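Local coordinates for subtilisin-like serine protease (Fervidobacterium pennivorans, PDB 1R6V), which degrades keratin into peptides as a subtilisin-like serine protease that binds calcium, allowing its bacterium to grow on feathers, at residues Y283-G288 with R489-D494; H266-W271 with E279-A284; M291-G296 with Q305-Y310. The protein carries 1 engineered substitution. All coordinates share one frame; numbering follows the deposited sequence.

Contact 1. Residues Y283-G288 with R489-D494; sequences YAMEHG and RFPHID
Met285, in the last turn of helix 275-286, and Pro491, on strand 487-494, bring the two backbones closest, with their CA atoms 7.6 Å apart; segment 489-494 turns a corner at His492. The Met285 side chain bends at its end (chi3 -78°), laying CE against Pro491 CG at 3.6 Å, the two side chains crossing at about a right angle. Glu286 extends its carboxylate to the Arg489 guanidinium: OE2 lies over one face, 3.2 Å from NH2, a salt bridge of charge alone because no N-H points at the oxygen. The firmer mate of Arg489 is Glu449. A methionine in place of Arg489 would probably leave both Glu286 and Glu449 without their countercharge. At the helix end a Schellman motif with Gly288 as C-prime gives Met285 O a bond from Gly288 N (2.8 Å). The same oxygen accepts a hydrogen bond from a water at 2.7 Å, which in turn takes a weak bond from His492 NE2, while His492 ND1 is held by Trp404 N. Helix 275-286 of the protease domain thus docks on the edge strand of an Ig-like domain sheet, whose inner neighbour is strand 446-455; Lys278, earlier on the helix, bonds Arg489 O.

Contact 2. Residues H266-W271 with E279-A284; sequences HSWGGW and EAFDYA
The beta-alpha-beta unit of strand 263-269, helix 275-286 and strand 290-294 is closed here by aromatic packing of His266 and Trp268 on Phe281, against the largely parallel sheet of the subtilisin fold. Phe281 reaches from the helix and His266 comes to it from the opposite direction. Phe281 CZ sits over the centre of one imidazole face, and its nearest atom there is His266 NE2 at 3.6 Å. The ring planes are inclined by 41°, with centroids 4.9 Å apart, so the pair is an oblique one. The imidazole is fixed in rotation by its neighbour on the strand: Trp268 NE1 donates to His266 ND1 (3.0 Å, 154° at the hydrogen), only 11° from the imidazole plane. As the acceptor, ND1 carries no hydrogen of its own. Trp268 adds a looser touch, CZ2 meeting the edge of the phenyl ring at CE1, 4.5 Å away. Ser267, between them in sequence, faces the other way and touches Ser381, the probable charge-relay serine, on helix 380-397. On the face covered by helices 275-286 and 246-258, Met291 of strand 290-294 and Pro307 flank Phe281, while Val249 and Ile253 of helix 246-258 pack against Trp268 and Phe281, respectively.

Contact 3. Residues M291-G296 with Q305-Y310; sequences MVVSAG and QYPAGY
Val293 meets Ala308 where strand 290-294, in the largely parallel sheet of the subtilisin fold, is covered by the loop that leads on to strand 314-322. Their CA atoms are the nearest CA pair of the two segments, 5.7 Å apart, and the loop is folded into a type I beta turn from Pro307 to Tyr310. The contact itself is apolar. Val293 points at the loop and touches it with one branch: with CG1 anti to the backbone N (chi1 -176°), that methyl is the branch that meets Ala308, 3.7 Å from its CA and 3.8 Å from its CB. The same methyl makes a looser approach to the ring of Pro307 at CG, 4.4 Å away. The peptide bond before Pro307 is cis, as at the matching proline of subtilisins. The hydrogen bonds lie within the loop's own backbone: Gly309 N bonds to Gln305 O at 2.6 Å and Tyr310 N to Pro307 O at 3.1 Å. Just before the turn, Gln305 and Tyr306 both face Gly270, a classic beta bulge. Behind the strand, the CB of Ser294 points away from the loop, and its side chain touches Thr380 and Ala384 of helix 380-397, with Ser381 about 5 Å from it, side chain to side chain. By analogy with subtilisins, Ser294 to Gly296 probably run along the S1 pocket; Gly296 O also receives a weak bond from Thr380 OG1. Aromatic packing completes the loop. Tyr306 meets Tyr273 edge-to-face, and also lies against Tyr310, whose hydroxyl is bonded to Ser274 N. In that tyrosine pair, CD2 of Tyr306 stands 3.4 Å above the plane of the Tyr310 ring, offset toward its rim.

Contacts 2 and 3 lie within the protease domain, their centres 7 Å apart, whereas contact 1, 12 and 14 Å from them, joins that domain to the Ig-like one. Along the chain, contact 2 is complete at Ala284, ahead of contact 3, which starts at Met291, and contact 3 falls between the two segments of contact 1. Helix 275-286 serves contacts 1 and 2, whose segments overlap at Tyr283 and Ala284. Strands 263-269 and 290-294 are sheet neighbours, with probable hydrogen bonds from His266 N to Val292 O and from Ser294 N to His266 O. One helix therefore connects the sheet beside the catalytic residues with a beta-sandwich domain that may engage substrate.

Contact 1. Residues Y283-G288 with R489-D494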
ATOM      1  N   TYR A 283     -10.922   2.513   2.077  1.00 12.99           N
ATOM      2  CA  TYR A 283     -12.353   2.197   2.063  1.00 12.80           C
ATOM      3  C   TYR A 283     -12.784   1.826   3.483  1.00 12.97           C
ATOM      4  O   TYR A 283     -13.792   2.300   4.007  1.00 12.61           O
ATOM      5  CB  TYR A 283     -12.611   0.989   1.165  1.00 11.15           C
ATOM      6  CG  TYR A 283     -14.050   0.512   1.096  1.00 13.20           C
ATOM      7  CD1 TYR A 283     -14.938   1.061   0.172  1.00 14.46           C
ATOM      8  CD2 TYR A 283     -14.501  -0.542   1.900  1.00 13.91           C
ATOM      9  CE1 TYR A 283     -16.236   0.560   0.041  1.00 14.94           C
ATOM     10  CE2 TYR A 283     -15.790  -1.047   1.779  1.00 14.88           C
ATOM     11  CZ  TYR A 283     -16.652  -0.491   0.845  1.00 16.45           C
ATOM     12  OH  TYR A 283     -17.929  -0.977   0.706  1.00 15.00           O
ATOM     13  N   ALA A 284     -12.013   0.945   4.107  1.00 11.26           N
ATOM     14  CA  ALA A 284     -12.357   0.541   5.447  1.00 12.64           C
ATOM     15  C   ALA A 284     -12.333   1.746   6.408  1.00 12.49           C
ATOM     16  O   ALA A 284     -13.260   1.934   7.198  1.00 15.17           O
ATOM     17  CB  ALA A 284     -11.375  -0.559   5.923  1.00 11.32           C
ATOM     18  N   MET A 285     -11.286   2.560   6.346  1.00 12.74           N
ATOM     19  CA  MET A 285     -11.191   3.705   7.262  1.00 13.36           C
ATOM     20  C   MET A 285     -12.297   4.743   7.009  1.00 16.27           C
ATOM     21  O   MET A 285     -12.794   5.378   7.954  1.00 13.48           O
ATOM     22  CB  MET A 285      -9.789   4.342   7.187  1.00 12.07           C
ATOM     23  CG  MET A 285      -8.700   3.417   7.765  1.00 13.80           C
ATOM     24  SD  MET A 285      -7.032   4.136   7.994  1.00 12.15           S
ATOM     25  CE  MET A 285      -6.362   4.106   6.262  1.00 14.56           C
ATOM     26  N   GLU A 286     -12.691   4.889   5.750  1.00 17.19           N
ATOM     27  CA  GLU A 286     -13.755   5.834   5.401  1.00 19.83           C
ATOM     28  C   GLU A 286     -15.079   5.354   5.983  1.00 20.01           C
ATOM     29  O   GLU A 286     -15.989   6.149   6.222  1.00 19.28           O
ATOM     30  CB  GLU A 286     -13.850   5.998   3.877  1.00 22.44           C
ATOM     31  CG  GLU A 286     -12.891   7.055   3.337  1.00 27.78           C
ATOM     32  CD  GLU A 286     -12.759   7.054   1.822  1.00 31.97           C
ATOM     33  OE1 GLU A 286     -13.731   6.672   1.132  1.00 32.70           O
ATOM     34  OE2 GLU A 286     -11.679   7.454   1.324  1.00 33.76           O
ATOM     35  N   HIS A 287     -15.185   4.050   6.214  1.00 19.25           N
ATOM     36  CA  HIS A 287     -16.373   3.469   6.814  1.00 18.53           C
ATOM     37  C   HIS A 287     -16.206   3.422   8.336  1.00 17.83           C
ATOM     38  O   HIS A 287     -17.009   2.815   9.044  1.00 19.01           O
ATOM     39  CB  HIS A 287     -16.631   2.062   6.254  1.00 20.40           C
ATOM     40  CG  HIS A 287     -17.221   2.064   4.879  1.00 24.27           C
ATOM     41  ND1 HIS A 287     -18.580   2.005   4.654  1.00 27.06           N
ATOM     42  CD2 HIS A 287     -16.643   2.184   3.662  1.00 25.48           C
ATOM     43  CE1 HIS A 287     -18.814   2.092   3.357  1.00 25.68           C
ATOM     44  NE2 HIS A 287     -17.656   2.202   2.733  1.00 27.75           N
ATOM     45  N   GLY A 288     -15.147   4.071   8.824  1.00 17.22           N
ATOM     46  CA  GLY A 288     -14.889   4.142  10.252  1.00 15.77           C
ATOM     47  C   GLY A 288     -14.201   2.955  10.892  1.00 17.28           C
ATOM     48  O   GLY A 288     -14.206   2.849  12.115  1.00 17.54           O
ATOM     49  N   ARG A 489      -3.528  10.804  -0.918  1.00 15.60           N
ATOM     50  CA  ARG A 489      -4.439  10.946   0.213  1.00 16.18           C
ATOM     51  C   ARG A 489      -3.846  10.406   1.488  1.00 14.70           C
ATOM     52  O   ARG A 489      -3.266   9.320   1.498  1.00 13.91           O
ATOM     53  CB  ARG A 489      -5.754  10.193  -0.048  1.00 19.20           C
ATOM     54  CG  ARG A 489      -6.418  10.483  -1.378  1.00 26.12           C
ATOM     55  CD  ARG A 489      -7.693   9.649  -1.532  1.00 31.61           C
ATOM     56  NE  ARG A 489      -8.780  10.150  -0.691  1.00 37.71           N
ATOM     57  CZ  ARG A 489     -10.052   9.770  -0.792  1.00 40.35           C
ATOM     58  NH1 ARG A 489     -10.418   8.871  -1.703  1.00 41.84           N
ATOM     59  NH2 ARG A 489     -10.968  10.300   0.010  1.00 41.02           N
ATOM     60  N   PHE A 490      -4.032  11.159   2.573  1.00 12.83           N
ATOM     61  CA  PHE A 490      -3.522  10.774   3.884  1.00 13.57           C
ATOM     62  C   PHE A 490      -4.672  10.748   4.889  1.00 12.53           C
ATOM     63  O   PHE A 490      -4.946  11.751   5.530  1.00 11.91           O
ATOM     64  CB  PHE A 490      -2.468  11.790   4.347  1.00 12.63           C
ATOM     65  CG  PHE A 490      -1.239  11.812   3.477  1.00 12.74           C
ATOM     66  CD1 PHE A 490      -1.209  12.553   2.301  1.00 11.48           C
ATOM     67  CD2 PHE A 490      -0.126  11.062   3.829  1.00 13.27           C
ATOM     68  CE1 PHE A 490      -0.080  12.547   1.479  1.00 12.95           C
ATOM     69  CE2 PHE A 490       1.008  11.046   3.018  1.00 13.72           C
ATOM     70  CZ  PHE A 490       1.029  11.789   1.843  1.00 11.45           C
ATOM     71  N   PRO A 491      -5.325   9.592   5.065  1.00 11.76           N
ATOM     72  CA  PRO A 491      -6.436   9.534   6.016  1.00 12.93           C
ATOM     73  C   PRO A 491      -6.049   9.348   7.465  1.00 12.86           C
ATOM     74  O   PRO A 491      -5.098   8.633   7.790  1.00 11.38           O
ATOM     75  CB  PRO A 491      -7.276   8.364   5.509  1.00 15.17           C
ATOM     76  CG  PRO A 491      -6.259   7.454   4.885  1.00 18.87           C
ATOM     77  CD  PRO A 491      -5.225   8.360   4.260  1.00 12.93           C
ATOM     78  N   HIS A 492      -6.796  10.026   8.327  1.00 11.83           N
ATOM     79  CA  HIS A 492      -6.620   9.889   9.759  1.00 10.71           C
ATOM     80  C   HIS A 492      -5.205  10.028  10.277  1.00 10.70           C
ATOM     81  O   HIS A 492      -4.805   9.303  11.170  1.00 12.32           O
ATOM     82  CB  HIS A 492      -7.231   8.549  10.164  1.00 12.14           C
ATOM     83  CG  HIS A 492      -8.692   8.479   9.863  1.00 12.60           C
ATOM     84  ND1 HIS A 492      -9.638   9.050  10.687  1.00 13.57           N
ATOM     85  CD2 HIS A 492      -9.357   8.050   8.765  1.00 15.37           C
ATOM     86  CE1 HIS A 492     -10.822   8.987  10.103  1.00 15.47           C
ATOM     87  NE2 HIS A 492     -10.677   8.388   8.936  1.00 15.11           N
ATOM     88  N   ILE A 493      -4.474  10.993   9.730  1.00 11.35           N
ATOM     89  CA  ILE A 493      -3.118  11.259  10.167  1.00 11.85           C
ATOM     90  C   ILE A 493      -3.141  12.378  11.221  1.00 12.85           C
ATOM     91  O   ILE A 493      -4.163  13.036  11.437  1.00 12.95           O
ATOM     92  CB  ILE A 493      -2.187  11.714   8.998  1.00 10.87           C
ATOM     93  CG1 ILE A 493      -2.677  13.032   8.388  1.00 12.67           C
ATOM     94  CG2 ILE A 493      -2.126  10.615   7.922  1.00 11.91           C
ATOM     95  CD1 ILE A 493      -1.600  13.726   7.518  1.00 12.87           C
ATOM     96  N   ASP A 494      -2.004  12.573  11.879  1.00 13.65           N
ATOM     97  CA  ASP A 494      -1.872  13.624  12.892  1.00 13.38           C
ATOM     98  C   ASP A 494      -2.009  15.032  12.307  1.00 13.53           C
ATOM     99  O   ASP A 494      -1.575  15.308  11.177  1.00 12.22           O
ATOM    100  CB  ASP A 494      -0.475  13.616  13.542  1.00 14.29           C
ATOM    101  CG  ASP A 494      -0.248  12.467  14.481  1.00 14.96           C
ATOM    102  OD1 ASP A 494      -1.215  11.751  14.825  1.00 15.24           O
ATOM    103  OD2 ASP A 494       0.930  12.293  14.899  1.00 17.00           O
TER
HETATM  104  O   HOH W   1     -13.903   7.565   9.020  1.00 29.79           O

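Contact 2. Residues H266-W271 with E279-A284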
ATOM      1  N   HIS A 266      -3.979  -6.992  11.411  1.00 10.52           N
ATOM      2  CA  HIS A 266      -3.131  -7.424  10.284  1.00 12.28           C
ATOM      3  C   HIS A 266      -1.681  -7.642  10.700  1.00 13.13           C
ATOM      4  O   HIS A 266      -1.076  -6.748  11.295  1.00 14.10           O
ATOM      5  CB  HIS A 266      -3.060  -6.348   9.196  1.00 10.57           C
ATOM      6  CG  HIS A 266      -4.383  -5.955   8.622  1.00 12.22           C
ATOM      7  ND1 HIS A 266      -4.934  -6.579   7.518  1.00 10.55           N
ATOM      8  CD2 HIS A 266      -5.261  -4.997   9.000  1.00 13.86           C
ATOM      9  CE1 HIS A 266      -6.104  -6.017   7.249  1.00 13.25           C
ATOM     10  NE2 HIS A 266      -6.322  -5.055   8.133  1.00 12.48           N
ATOM     11  N   SER A 267      -1.110  -8.796  10.376  1.00 13.24           N
ATOM     12  CA  SER A 267       0.306  -9.010  10.673  1.00 12.73           C
ATOM     13  C   SER A 267       0.924  -9.702   9.471  1.00 13.19           C
ATOM     14  O   SER A 267       1.349 -10.862   9.538  1.00 11.75           O
ATOM     15  CB  SER A 267       0.489  -9.844  11.936  1.00 15.11           C
ATOM     16  OG  SER A 267       0.121  -9.065  13.072  1.00 18.30           O
ATOM     17  N   TRP A 268       0.944  -8.973   8.363  1.00 12.24           N
ATOM     18  CA  TRP A 268       1.493  -9.445   7.101  1.00 11.49           C
ATOM     19  C   TRP A 268       1.972  -8.247   6.300  1.00 12.61           C
ATOM     20  O   TRP A 268       1.671  -7.098   6.631  1.00 12.64           O
ATOM     21  CB  TRP A 268       0.419 -10.191   6.307  1.00 13.05           C
ATOM     22  CG  TRP A 268      -0.833  -9.344   6.035  1.00 12.34           C
ATOM     23  CD1 TRP A 268      -1.883  -9.125   6.890  1.00 11.94           C
ATOM     24  CD2 TRP A 268      -1.123  -8.595   4.846  1.00 12.81           C
ATOM     25  NE1 TRP A 268      -2.814  -8.282   6.296  1.00 11.53           N
ATOM     26  CE2 TRP A 268      -2.366  -7.944   5.049  1.00 12.70           C
ATOM     27  CE3 TRP A 268      -0.452  -8.406   3.626  1.00 14.03           C
ATOM     28  CZ2 TRP A 268      -2.948  -7.123   4.080  1.00 15.17           C
ATOM     29  CZ3 TRP A 268      -1.033  -7.593   2.665  1.00 15.36           C
ATOM     30  CH2 TRP A 268      -2.271  -6.959   2.899  1.00 15.96           C
ATOM     31  N   GLY A 269       2.725  -8.505   5.240  1.00 11.85           N
ATOM     32  CA  GLY A 269       3.173  -7.403   4.426  1.00 13.69           C
ATOM     33  C   GLY A 269       4.153  -7.760   3.342  1.00 14.74           C
ATOM     34  O   GLY A 269       4.555  -8.915   3.202  1.00 14.64           O
ATOM     35  N   GLY A 270       4.534  -6.739   2.585  1.00 14.23           N
ATOM     36  CA  GLY A 270       5.469  -6.909   1.488  1.00 15.48           C
ATOM     37  C   GLY A 270       5.956  -5.569   0.977  1.00 16.92           C
ATOM     38  O   GLY A 270       5.394  -4.523   1.299  1.00 14.65           O
ATOM     39  N   TRP A 271       7.003  -5.602   0.158  1.00 16.53           N
ATOM     40  CA  TRP A 271       7.601  -4.395  -0.403  1.00 17.99           C
ATOM     41  C   TRP A 271       6.689  -3.568  -1.328  1.00 16.45           C
ATOM     42  O   TRP A 271       6.707  -2.330  -1.308  1.00 16.98           O
ATOM     43  CB  TRP A 271       8.874  -4.782  -1.185  1.00 22.48           C
ATOM     44  CG  TRP A 271       9.354  -3.716  -2.135  1.00 26.33           C
ATOM     45  CD1 TRP A 271      10.141  -2.645  -1.836  1.00 28.40           C
ATOM     46  CD2 TRP A 271       9.010  -3.583  -3.527  1.00 28.73           C
ATOM     47  NE1 TRP A 271      10.305  -1.851  -2.947  1.00 30.48           N
ATOM     48  CE2 TRP A 271       9.623  -2.402  -3.997  1.00 30.05           C
ATOM     49  CE3 TRP A 271       8.244  -4.346  -4.413  1.00 29.52           C
ATOM     50  CZ2 TRP A 271       9.488  -1.962  -5.320  1.00 30.67           C
ATOM     51  CZ3 TRP A 271       8.109  -3.909  -5.732  1.00 29.75           C
ATOM     52  CH2 TRP A 271       8.729  -2.729  -6.169  1.00 30.75           C
ATOM     53  N   GLU A 279      -6.498   1.524  -1.702  1.00 11.75           N
ATOM     54  CA  GLU A 279      -7.934   1.775  -1.841  1.00 13.76           C
ATOM     55  C   GLU A 279      -8.763   0.974  -0.848  1.00 11.92           C
ATOM     56  O   GLU A 279      -9.744   1.466  -0.293  1.00 11.46           O
ATOM     57  CB  GLU A 279      -8.414   1.436  -3.256  1.00 15.38           C
ATOM     58  CG  GLU A 279      -8.094   2.450  -4.306  1.00 26.13           C
ATOM     59  CD  GLU A 279      -8.744   3.803  -4.039  1.00 24.16           C
ATOM     60  OE1 GLU A 279      -9.985   3.923  -4.061  1.00 30.64           O
ATOM     61  OE2 GLU A 279      -7.998   4.752  -3.811  1.00 26.15           O
ATOM     62  N   ALA A 280      -8.378  -0.277  -0.621  1.00 11.14           N
ATOM     63  CA  ALA A 280      -9.111  -1.118   0.310  1.00 11.25           C
ATOM     64  C   ALA A 280      -8.962  -0.615   1.753  1.00 10.74           C
ATOM     65  O   ALA A 280      -9.930  -0.586   2.518  1.00 11.08           O
ATOM     66  CB  ALA A 280      -8.621  -2.545   0.198  1.00 14.87           C
ATOM     67  N   PHE A 281      -7.741  -0.261   2.130  1.00 12.49           N
ATOM     68  CA  PHE A 281      -7.520   0.254   3.470  1.00 12.44           C
ATOM     69  C   PHE A 281      -8.249   1.565   3.675  1.00 14.08           C
ATOM     70  O   PHE A 281      -8.834   1.787   4.739  1.00 13.68           O
ATOM     71  CB  PHE A 281      -6.027   0.434   3.745  1.00 11.30           C
ATOM     72  CG  PHE A 281      -5.421  -0.733   4.450  1.00 12.03           C
ATOM     73  CD1 PHE A 281      -5.331  -1.976   3.826  1.00 11.93           C
ATOM     74  CD2 PHE A 281      -4.998  -0.608   5.767  1.00 10.55           C
ATOM     75  CE1 PHE A 281      -4.829  -3.103   4.518  1.00 11.81           C
ATOM     76  CE2 PHE A 281      -4.493  -1.724   6.473  1.00 12.82           C
ATOM     77  CZ  PHE A 281      -4.411  -2.967   5.847  1.00 12.43           C
ATOM     78  N   ASP A 282      -8.235   2.419   2.657  1.00 14.12           N
ATOM     79  CA  ASP A 282      -8.906   3.715   2.753  1.00 13.90           C
ATOM     80  C   ASP A 282     -10.428   3.535   2.781  1.00 14.63           C
ATOM     81  O   ASP A 282     -11.140   4.307   3.420  1.00 13.83           O
ATOM     82  CB  ASP A 282      -8.466   4.624   1.594  1.00 14.16           C
ATOM     83  CG  ASP A 282      -7.003   5.063   1.711  1.00 16.96           C
ATOM     84  OD1 ASP A 282      -6.378   4.779   2.767  1.00 16.05           O
ATOM     85  OD2 ASP A 282      -6.485   5.690   0.754  1.00 16.85           O
ATOM     86  N   TYR A 283     -10.922   2.513   2.077  1.00 12.99           N
ATOM     87  CA  TYR A 283     -12.353   2.197   2.063  1.00 12.80           C
ATOM     88  C   TYR A 283     -12.784   1.826   3.483  1.00 12.97           C
ATOM     89  O   TYR A 283     -13.792   2.300   4.007  1.00 12.61           O
ATOM     90  CB  TYR A 283     -12.611   0.989   1.165  1.00 11.15           C
ATOM     91  CG  TYR A 283     -14.050   0.512   1.096  1.00 13.20           C
ATOM     92  CD1 TYR A 283     -14.938   1.061   0.172  1.00 14.46           C
ATOM     93  CD2 TYR A 283     -14.501  -0.542   1.900  1.00 13.91           C
ATOM     94  CE1 TYR A 283     -16.236   0.560   0.041  1.00 14.94           C
ATOM     95  CE2 TYR A 283     -15.790  -1.047   1.779  1.00 14.88           C
ATOM     96  CZ  TYR A 283     -16.652  -0.491   0.845  1.00 16.45           C
ATOM     97  OH  TYR A 283     -17.929  -0.977   0.706  1.00 15.00           O
ATOM     98  N   ALA A 284     -12.013   0.945   4.107  1.00 11.26           N
ATOM     99  CA  ALA A 284     -12.357   0.541   5.447  1.00 12.64           C
ATOM    100  C   ALA A 284     -12.333   1.746   6.408  1.00 12.49           C
ATOM    101  O   ALA A 284     -13.260   1.934   7.198  1.00 15.17           O
ATOM    102  CB  ALA A 284     -11.375  -0.559   5.923  1.00 11.32           C
TER

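Contact 3. Residues M291-G296 with Q305-Y310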
ATOM      1  N   MET A 291      -7.643   0.146  11.544  1.00  8.21           N
ATOM      2  CA  MET A 291      -6.769  -0.877  10.982  1.00  8.93           C
ATOM      3  C   MET A 291      -5.472  -0.947  11.784  1.00  9.47           C
ATOM      4  O   MET A 291      -4.678  -0.020  11.729  1.00 10.85           O
ATOM      5  CB  MET A 291      -6.476  -0.548   9.507  1.00  9.44           C
ATOM      6  CG  MET A 291      -7.749  -0.552   8.612  1.00 10.26           C
ATOM      7  SD  MET A 291      -8.630  -2.143   8.331  1.00  4.22           S
ATOM      8  CE  MET A 291      -8.210  -2.487   6.539  1.00 10.49           C
ATOM      9  N   VAL A 292      -5.297  -2.047  12.521  1.00 10.14           N
ATOM     10  CA  VAL A 292      -4.117  -2.292  13.360  1.00 10.84           C
ATOM     11  C   VAL A 292      -3.188  -3.202  12.554  1.00 11.18           C
ATOM     12  O   VAL A 292      -3.612  -4.256  12.067  1.00 10.88           O
ATOM     13  CB  VAL A 292      -4.530  -2.986  14.689  1.00  9.88           C
ATOM     14  CG1 VAL A 292      -3.291  -3.255  15.553  1.00 11.81           C
ATOM     15  CG2 VAL A 292      -5.524  -2.073  15.464  1.00 11.60           C
ATOM     16  N   VAL A 293      -1.939  -2.785  12.396  1.00 10.96           N
ATOM     17  CA  VAL A 293      -0.974  -3.565  11.614  1.00 11.59           C
ATOM     18  C   VAL A 293       0.308  -3.726  12.399  1.00 11.65           C
ATOM     19  O   VAL A 293       0.829  -2.763  12.978  1.00 12.02           O
ATOM     20  CB  VAL A 293      -0.633  -2.861  10.286  1.00 12.05           C
ATOM     21  CG1 VAL A 293       0.301  -3.735   9.438  1.00 14.51           C
ATOM     22  CG2 VAL A 293      -1.909  -2.542   9.543  1.00 11.87           C
ATOM     23  N   SER A 294       0.839  -4.939  12.414  1.00 12.68           N
ATOM     24  CA  SER A 294       2.073  -5.134  13.151  1.00 14.62           C
ATOM     25  C   SER A 294       3.244  -4.485  12.399  1.00 16.45           C
ATOM     26  O   SER A 294       3.262  -4.419  11.159  1.00 16.02           O
ATOM     27  CB  SER A 294       2.336  -6.626  13.334  1.00 17.00           C
ATOM     28  OG  SER A 294       2.715  -7.157  12.088  1.00 25.14           O
ATOM     29  N   ALA A 295       4.206  -3.973  13.161  1.00 18.22           N
ATOM     30  CA  ALA A 295       5.419  -3.375  12.595  1.00 23.40           C
ATOM     31  C   ALA A 295       6.209  -4.532  11.969  1.00 24.77           C
ATOM     32  O   ALA A 295       5.923  -5.692  12.242  1.00 25.37           O
ATOM     33  CB  ALA A 295       6.253  -2.729  13.708  1.00 22.20           C
ATOM     34  N   GLY A 296       7.196  -4.212  11.140  1.00 29.73           N
ATOM     35  CA  GLY A 296       8.000  -5.240  10.493  1.00 33.97           C
ATOM     36  C   GLY A 296       8.488  -6.394  11.359  1.00 37.69           C
ATOM     37  O   GLY A 296       8.454  -6.334  12.594  1.00 38.79           O
ATOM     38  N   GLN A 305       6.736  -3.545   4.136  1.00 33.26           N
ATOM     39  CA  GLN A 305       6.542  -2.108   4.135  1.00 27.44           C
ATOM     40  C   GLN A 305       5.030  -1.842   4.075  1.00 22.67           C
ATOM     41  O   GLN A 305       4.542  -0.995   4.800  1.00 20.39           O
ATOM     42  CB  GLN A 305       7.223  -1.465   2.925  1.00 33.12           C
ATOM     43  CG  GLN A 305       8.645  -1.921   2.665  1.00 35.88           C
ATOM     44  CD  GLN A 305       9.648  -1.275   3.600  1.00 41.05           C
ATOM     45  OE1 GLN A 305       9.889  -0.065   3.529  1.00 42.26           O
ATOM     46  NE2 GLN A 305      10.238  -2.077   4.489  1.00 41.34           N
ATOM     47  N   TYR A 306       4.300  -2.562   3.218  1.00 18.11           N
ATOM     48  CA  TYR A 306       2.842  -2.370   3.104  1.00 15.80           C
ATOM     49  C   TYR A 306       2.067  -3.643   3.420  1.00 14.41           C
ATOM     50  O   TYR A 306       2.488  -4.739   3.050  1.00 12.69           O
ATOM     51  CB  TYR A 306       2.481  -1.846   1.700  1.00 13.30           C
ATOM     52  CG  TYR A 306       3.166  -0.544   1.388  1.00 15.03           C
ATOM     53  CD1 TYR A 306       4.353  -0.510   0.653  1.00 15.33           C
ATOM     54  CD2 TYR A 306       2.675   0.658   1.912  1.00 14.42           C
ATOM     55  CE1 TYR A 306       5.041   0.683   0.454  1.00 17.78           C
ATOM     56  CE2 TYR A 306       3.355   1.852   1.722  1.00 16.97           C
ATOM     57  CZ  TYR A 306       4.532   1.857   1.001  1.00 19.89           C
ATOM     58  OH  TYR A 306       5.214   3.038   0.863  1.00 23.33           O
ATOM     59  N   PRO A 307       0.866  -3.512   4.027  1.00 13.48           N
ATOM     60  CA  PRO A 307       0.143  -2.295   4.423  1.00 12.48           C
ATOM     61  C   PRO A 307       0.588  -1.437   5.603  1.00 14.20           C
ATOM     62  O   PRO A 307       0.003  -0.381   5.811  1.00 13.43           O
ATOM     63  CB  PRO A 307      -1.285  -2.799   4.637  1.00 13.02           C
ATOM     64  CG  PRO A 307      -1.023  -4.136   5.291  1.00 14.06           C
ATOM     65  CD  PRO A 307       0.087  -4.713   4.378  1.00 13.89           C
ATOM     66  N   ALA A 308       1.593  -1.853   6.368  1.00 12.45           N
ATOM     67  CA  ALA A 308       2.028  -1.056   7.522  1.00 14.20           C
ATOM     68  C   ALA A 308       2.338   0.399   7.176  1.00 15.31           C
ATOM     69  O   ALA A 308       2.080   1.303   7.974  1.00 17.06           O
ATOM     70  CB  ALA A 308       3.272  -1.710   8.180  1.00 16.10           C
ATOM     71  N   GLY A 309       2.901   0.618   5.985  1.00 14.58           N
ATOM     72  CA  GLY A 309       3.273   1.957   5.551  1.00 14.35           C
ATOM     73  C   GLY A 309       2.179   2.879   5.039  1.00 13.32           C
ATOM     74  O   GLY A 309       2.461   4.036   4.712  1.00 13.44           O
ATOM     75  N   TYR A 310       0.941   2.403   4.938  1.00 12.57           N
ATOM     76  CA  TYR A 310      -0.129   3.297   4.465  1.00 12.52           C
ATOM     77  C   TYR A 310      -0.523   4.266   5.580  1.00 11.88           C
ATOM     78  O   TYR A 310      -0.676   3.865   6.738  1.00 12.13           O
ATOM     79  CB  TYR A 310      -1.359   2.491   4.037  1.00 13.57           C
ATOM     80  CG  TYR A 310      -1.144   1.670   2.774  1.00 10.82           C
ATOM     81  CD1 TYR A 310      -1.572   0.345   2.708  1.00 12.35           C
ATOM     82  CD2 TYR A 310      -0.538   2.227   1.646  1.00 14.37           C
ATOM     83  CE1 TYR A 310      -1.397  -0.416   1.548  1.00 12.38           C
ATOM     84  CE2 TYR A 310      -0.361   1.471   0.477  1.00 13.15           C
ATOM     85  CZ  TYR A 310      -0.798   0.153   0.449  1.00 12.46           C
ATOM     86  OH  TYR A 310      -0.650  -0.588  -0.702  1.00 13.94           O
TER